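Local coordinates for protein alcohol dehydrogenase (Aeropyrum pernix, PDB 1H2B) that probably catalyses the NAD+-dependent oxidation of alcohols as a zinc-containing alcohol dehydrogenase of a hyperthermophilic archaeon, at residues Ile45-Gly50 with Tyr84-Ala89; Thr271-Gly276 with Arg291-Arg296. All blocks are in the same frame, centred on the assembly; numbering follows the deposited sequence.

Interaction 1: residues Ile45-Gly50 with Tyr84-Ala89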
# COMPACT_ATOMS: atom_id res chain seq x y z
N ILE B 45 -2.82 -0.80 38.67
CA ILE B 45 -1.82 -1.73 39.23
C ILE B 45 -2.25 -3.17 38.98
O ILE B 45 -3.40 -3.55 39.22
CB ILE B 45 -1.56 -1.46 40.74
CG1 ILE B 45 -0.92 -0.09 40.90
CG2 ILE B 45 -0.64 -2.58 41.32
CD1 ILE B 45 -0.94 0.42 42.35
N VAL B 46 -1.31 -3.98 38.49
CA VAL B 46 -1.55 -5.38 38.19
C VAL B 46 -0.78 -6.25 39.15
O VAL B 46 0.37 -5.95 39.47
CB VAL B 46 -1.07 -5.68 36.72
CG1 VAL B 46 -1.11 -7.14 36.40
CG2 VAL B 46 -1.93 -4.87 35.74
N ARG B 47 -1.44 -7.30 39.62
CA ARG B 47 -0.80 -8.45 40.27
C ARG B 47 -0.26 -9.36 39.18
O ARG B 47 -1.04 -9.97 38.40
CB ARG B 47 -1.80 -9.15 41.20
CG ARG B 47 -1.25 -10.41 41.83
CD ARG B 47 -2.23 -11.08 42.82
NE ARG B 47 -3.56 -11.40 42.28
CZ ARG B 47 -3.91 -12.60 41.79
NH1 ARG B 47 -3.01 -13.58 41.71
NH2 ARG B 47 -5.17 -12.80 41.36
N ILE B 48 1.07 -9.42 39.06
CA ILE B 48 1.70 -10.21 38.01
C ILE B 48 1.42 -11.69 38.18
O ILE B 48 1.57 -12.24 39.29
CB ILE B 48 3.19 -9.93 38.04
CG1 ILE B 48 3.46 -8.45 37.74
CG2 ILE B 48 3.99 -10.91 37.07
CD1 ILE B 48 3.24 -8.04 36.19
N ALA B 49 1.00 -12.32 37.08
CA ALA B 49 0.83 -13.79 37.01
C ALA B 49 1.98 -14.45 36.23
O ALA B 49 2.40 -15.56 36.55
CB ALA B 49 -0.53 -14.17 36.39
N GLY B 50 2.51 -13.77 35.22
CA GLY B 50 3.58 -14.34 34.40
C GLY B 50 4.41 -13.20 33.84
O GLY B 50 3.86 -12.21 33.34
N TYR B 84 -3.39 -10.01 36.81
CA TYR B 84 -4.77 -9.73 37.18
C TYR B 84 -4.82 -8.31 37.71
O TYR B 84 -3.92 -7.87 38.44
CB TYR B 84 -5.22 -10.69 38.29
CG TYR B 84 -5.16 -12.13 37.91
CD1 TYR B 84 -4.03 -12.91 38.21
CD2 TYR B 84 -6.20 -12.71 37.22
CE1 TYR B 84 -3.97 -14.26 37.84
CE2 TYR B 84 -6.16 -14.05 36.85
CZ TYR B 84 -5.04 -14.81 37.17
OH TYR B 84 -4.99 -16.13 36.83
N ILE B 85 -5.85 -7.57 37.33
CA ILE B 85 -5.98 -6.22 37.87
C ILE B 85 -5.94 -6.34 39.40
O ILE B 85 -6.61 -7.23 39.96
CB ILE B 85 -7.30 -5.55 37.41
CG1 ILE B 85 -7.32 -5.34 35.87
CG2 ILE B 85 -7.54 -4.23 38.15
CD1 ILE B 85 -6.36 -4.30 35.33
N GLU B 86 -5.21 -5.41 40.03
CA GLU B 86 -5.26 -5.31 41.50
C GLU B 86 -6.15 -4.13 41.87
O GLU B 86 -7.11 -4.30 42.67
CB GLU B 86 -3.86 -5.21 42.09
CG GLU B 86 -3.97 -4.95 43.60
CD GLU B 86 -4.53 -6.13 44.37
OE1 GLU B 86 -4.39 -7.32 43.95
OE2 GLU B 86 -5.13 -5.86 45.44
N GLU B 87 -5.84 -2.94 41.36
CA GLU B 87 -6.70 -1.77 41.55
C GLU B 87 -6.53 -0.79 40.44
O GLU B 87 -5.58 -0.88 39.65
CB GLU B 87 -6.36 -1.10 42.89
CG GLU B 87 -4.95 -0.53 42.95
CD GLU B 87 -4.70 0.17 44.27
OE1 GLU B 87 -3.71 -0.16 44.92
OE2 GLU B 87 -5.49 1.07 44.62
N VAL B 88 -7.46 0.16 40.36
CA VAL B 88 -7.43 1.19 39.34
C VAL B 88 -7.79 2.54 39.92
O VAL B 88 -8.51 2.64 40.96
CB VAL B 88 -8.38 0.88 38.13
CG1 VAL B 88 -8.07 -0.51 37.49
CG2 VAL B 88 -9.85 0.95 38.55
N ALA B 89 -7.34 3.59 39.23
CA ALA B 89 -7.54 4.97 39.66
C ALA B 89 -8.82 5.48 39.09
O ALA B 89 -9.48 4.77 38.34
CB ALA B 89 -6.40 5.85 39.18
O HOH W 1 -5.38 -8.99 41.94
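Arg47 meets Tyr84 because its CG stands anti to the backbone N (chi1 175°) and its chain then bends at chi3 (56°). The bend turns one guanidinium face to Tyr84 CD1, which lies off-centre, toward the rim of that face; the two planes are 10° apart. Arg47 NH2 comes within 3.4 Å of Tyr84 CD1. Ala49 CB touches the same ring, 3.7 Å from Tyr84 CE1. At the edge of the guanidinium, in its plane, a water accepts from Arg47 NE at 3.0 Å. That water donates to Ile85 O and to Glu86 OE1, so it bridges two opposite charges that do not pair directly. Glu86 OE2 has its salt bridge with Lys97. With an alanine at Arg47, Tyr84 would probably lose the flat group packed against CD1, and the water its NE donor. The backbones are antiparallel. Arg47 N gives to Tyr84 O at 2.8 Å, and Tyr84 N returns a bond to Arg47 O. Farther along, Ile45 N reaches Glu87 O at 2.9 Å, while Ile45 O takes Glu86 N at 2.7 Å and, weakly, Glu87 N. The Ile45 and Glu87 side chains lie side by side, and Glu87 OE1 bonds to Tyr35. Two residues, Glu86 and Glu87, thus face one, Ile45: a classic beta bulge in the antiparallel pairing of strands 44-52 and 81-88, in the GroES-like domain.

Interaction 2: residues Thr271-Gly276 with Arg291-Arg296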
# COMPACT_ATOMS: atom_id res chain seq x y z
N THR B 271 22.93 -12.21 7.18
CA THR B 271 21.55 -12.15 6.70
C THR B 271 21.32 -11.28 5.45
O THR B 271 20.54 -11.65 4.62
CB THR B 271 20.54 -11.80 7.80
OG1 THR B 271 20.97 -10.62 8.50
CG2 THR B 271 20.51 -12.95 8.85
N PRO B 272 22.02 -10.15 5.25
CA PRO B 272 21.81 -9.39 4.01
C PRO B 272 22.18 -10.22 2.78
O PRO B 272 21.59 -9.99 1.74
CB PRO B 272 22.76 -8.18 4.15
CG PRO B 272 22.97 -8.06 5.66
CD PRO B 272 22.97 -9.50 6.18
N TYR B 273 23.12 -11.18 2.92
CA TYR B 273 23.58 -11.96 1.79
C TYR B 273 22.60 -13.09 1.46
O TYR B 273 22.80 -13.77 0.44
CB TYR B 273 24.98 -12.52 2.09
CG TYR B 273 26.02 -11.43 2.04
CD1 TYR B 273 26.37 -10.76 3.19
CD2 TYR B 273 26.56 -11.03 0.84
CE1 TYR B 273 27.34 -9.72 3.16
CE2 TYR B 273 27.51 -9.96 0.79
CZ TYR B 273 27.86 -9.34 1.95
OH TYR B 273 28.77 -8.31 1.90
N LEU B 274 21.55 -13.26 2.30
CA LEU B 274 20.47 -14.22 1.95
C LEU B 274 19.49 -13.66 0.91
O LEU B 274 18.74 -14.41 0.28
CB LEU B 274 19.66 -14.63 3.19
CG LEU B 274 20.47 -15.20 4.37
CD1 LEU B 274 19.57 -15.38 5.56
CD2 LEU B 274 21.14 -16.50 3.90
N LEU B 275 19.52 -12.34 0.73
CA LEU B 275 18.46 -11.69 -0.04
C LEU B 275 18.60 -11.85 -1.55
O LEU B 275 19.68 -11.68 -2.14
CB LEU B 275 18.45 -10.19 0.26
CG LEU B 275 18.19 -9.81 1.72
CD1 LEU B 275 18.29 -8.27 1.84
CD2 LEU B 275 16.83 -10.31 2.28
N GLY B 276 17.46 -12.13 -2.17
CA GLY B 276 17.39 -12.09 -3.62
C GLY B 276 17.05 -10.69 -4.11
O GLY B 276 17.01 -9.73 -3.33
N ARG B 291 26.72 -3.78 8.20
CA ARG B 291 27.82 -3.36 7.31
C ARG B 291 27.70 -4.04 5.97
O ARG B 291 27.94 -5.26 5.83
CB ARG B 291 29.22 -3.64 7.84
CG ARG B 291 29.34 -4.47 9.10
CD ARG B 291 30.59 -4.17 9.94
NE ARG B 291 30.33 -3.41 11.17
CZ ARG B 291 30.71 -2.15 11.38
NH1 ARG B 291 31.37 -1.49 10.44
NH2 ARG B 291 30.45 -1.54 12.54
N PHE B 292 27.31 -3.29 4.97
CA PHE B 292 26.99 -3.90 3.69
C PHE B 292 27.31 -2.92 2.58
O PHE B 292 27.03 -1.73 2.72
CB PHE B 292 25.49 -4.27 3.66
CG PHE B 292 25.08 -5.17 2.55
CD1 PHE B 292 25.42 -6.52 2.56
CD2 PHE B 292 24.31 -4.70 1.51
CE1 PHE B 292 25.01 -7.39 1.54
CE2 PHE B 292 23.86 -5.57 0.52
CZ PHE B 292 24.21 -6.90 0.51
N PRO B 293 27.91 -3.35 1.47
CA PRO B 293 28.27 -2.38 0.41
C PRO B 293 27.03 -1.74 -0.27
O PRO B 293 26.09 -2.45 -0.67
CB PRO B 293 29.05 -3.24 -0.62
CG PRO B 293 29.31 -4.55 0.04
CD PRO B 293 28.35 -4.72 1.16
N THR B 294 27.03 -0.42 -0.40
CA THR B 294 25.89 0.18 -1.13
C THR B 294 25.75 -0.25 -2.58
O THR B 294 24.66 -0.22 -3.12
CB THR B 294 25.86 1.73 -1.02
OG1 THR B 294 27.12 2.26 -1.48
CG2 THR B 294 25.66 2.19 0.45
N ILE B 295 26.85 -0.61 -3.24
CA ILE B 295 26.71 -1.09 -4.61
C ILE B 295 25.82 -2.34 -4.68
O ILE B 295 25.10 -2.52 -5.67
CB ILE B 295 28.10 -1.29 -5.30
CG1 ILE B 295 27.91 -1.49 -6.80
CG2 ILE B 295 28.87 -2.46 -4.64
CD1 ILE B 295 29.21 -1.36 -7.65
N ARG B 296 25.84 -3.18 -3.63
CA ARG B 296 24.96 -4.33 -3.55
C ARG B 296 23.55 -3.92 -3.16
O ARG B 296 22.59 -4.54 -3.66
CB ARG B 296 25.49 -5.37 -2.58
CG ARG B 296 26.77 -6.00 -3.15
CD ARG B 296 27.16 -7.26 -2.45
NE ARG B 296 26.05 -8.21 -2.42
CZ ARG B 296 26.16 -9.49 -2.73
NH1 ARG B 296 27.34 -9.98 -3.10
NH2 ARG B 296 25.09 -10.28 -2.64
O HOH W 2 29.25 -7.08 4.18
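Residues 271-274 keep helical backbone angles without regular helix bonds, and face a chain that passes from strand 289-293 into helix 294-300, with Pro293 as N-cap; the closest CA atoms, of Pro272 and Phe292, are 7.6 Å apart. With chi1 at -167°, which turns CG away from the backbone N, the Phe292 ring reaches both Pro272 and Tyr273. Pro272 CB sits over its face in a CH-pi contact, 3.5 Å from Phe292 CD1. The edge of the same ring points at the face of Tyr273. This is a T-shaped pair with planes at 66°, and Phe292 CE1 lies 3.5 Å from Tyr273 CZ. Arg296 also meets Tyr273. Its chain bends at chi3 (54°), which sets the guanidinium steeply against the ring, with Tyr273 CE2 over the centre of one guanidinium face, 3.8 Å from Arg296 CZ. Beyond the ring, Tyr273 OH touches Pro293 CD at 3.7 Å. The hydroxyl also shares a water with the backbone. The water is 2.6 Å from Tyr273 OH and donates to Arg291 O at 2.8 Å, linking the two segments. These elements belong to the Rossmann-type domain, and Tyr270, an NAD-binding residue, lies just before the turn. Pro272 also touches Leu281 of strand 279-283, and Tyr273 rests on Val243 of helix 242-249. Phe292 makes a second edge-to-face pair, with Phe304 of strand 303-306. Residues 291-293 pair antiparallel with a strand of the second subunit, so the sheet continues across the interface.

Interaction 1 and interaction 2 lie on opposite sides of the chain's centre, about 30 Å apart at their nearest atoms. They share no strand or helix. Both are partly buried, with inner residues next to partly exposed ones. Interaction 1 joins two strands of the GroES-like domain, and backbone hydrogen bonds carry it. Interaction 2 belongs to the nucleotide-binding, Rossmann-type part, where side chains carry the contact between a turn and a strand-to-helix junction. Each places an arginine against a tyrosine, nearly flat in interaction 1 and steeply inclined in interaction 2. Only interaction 2 has another subunit beside it.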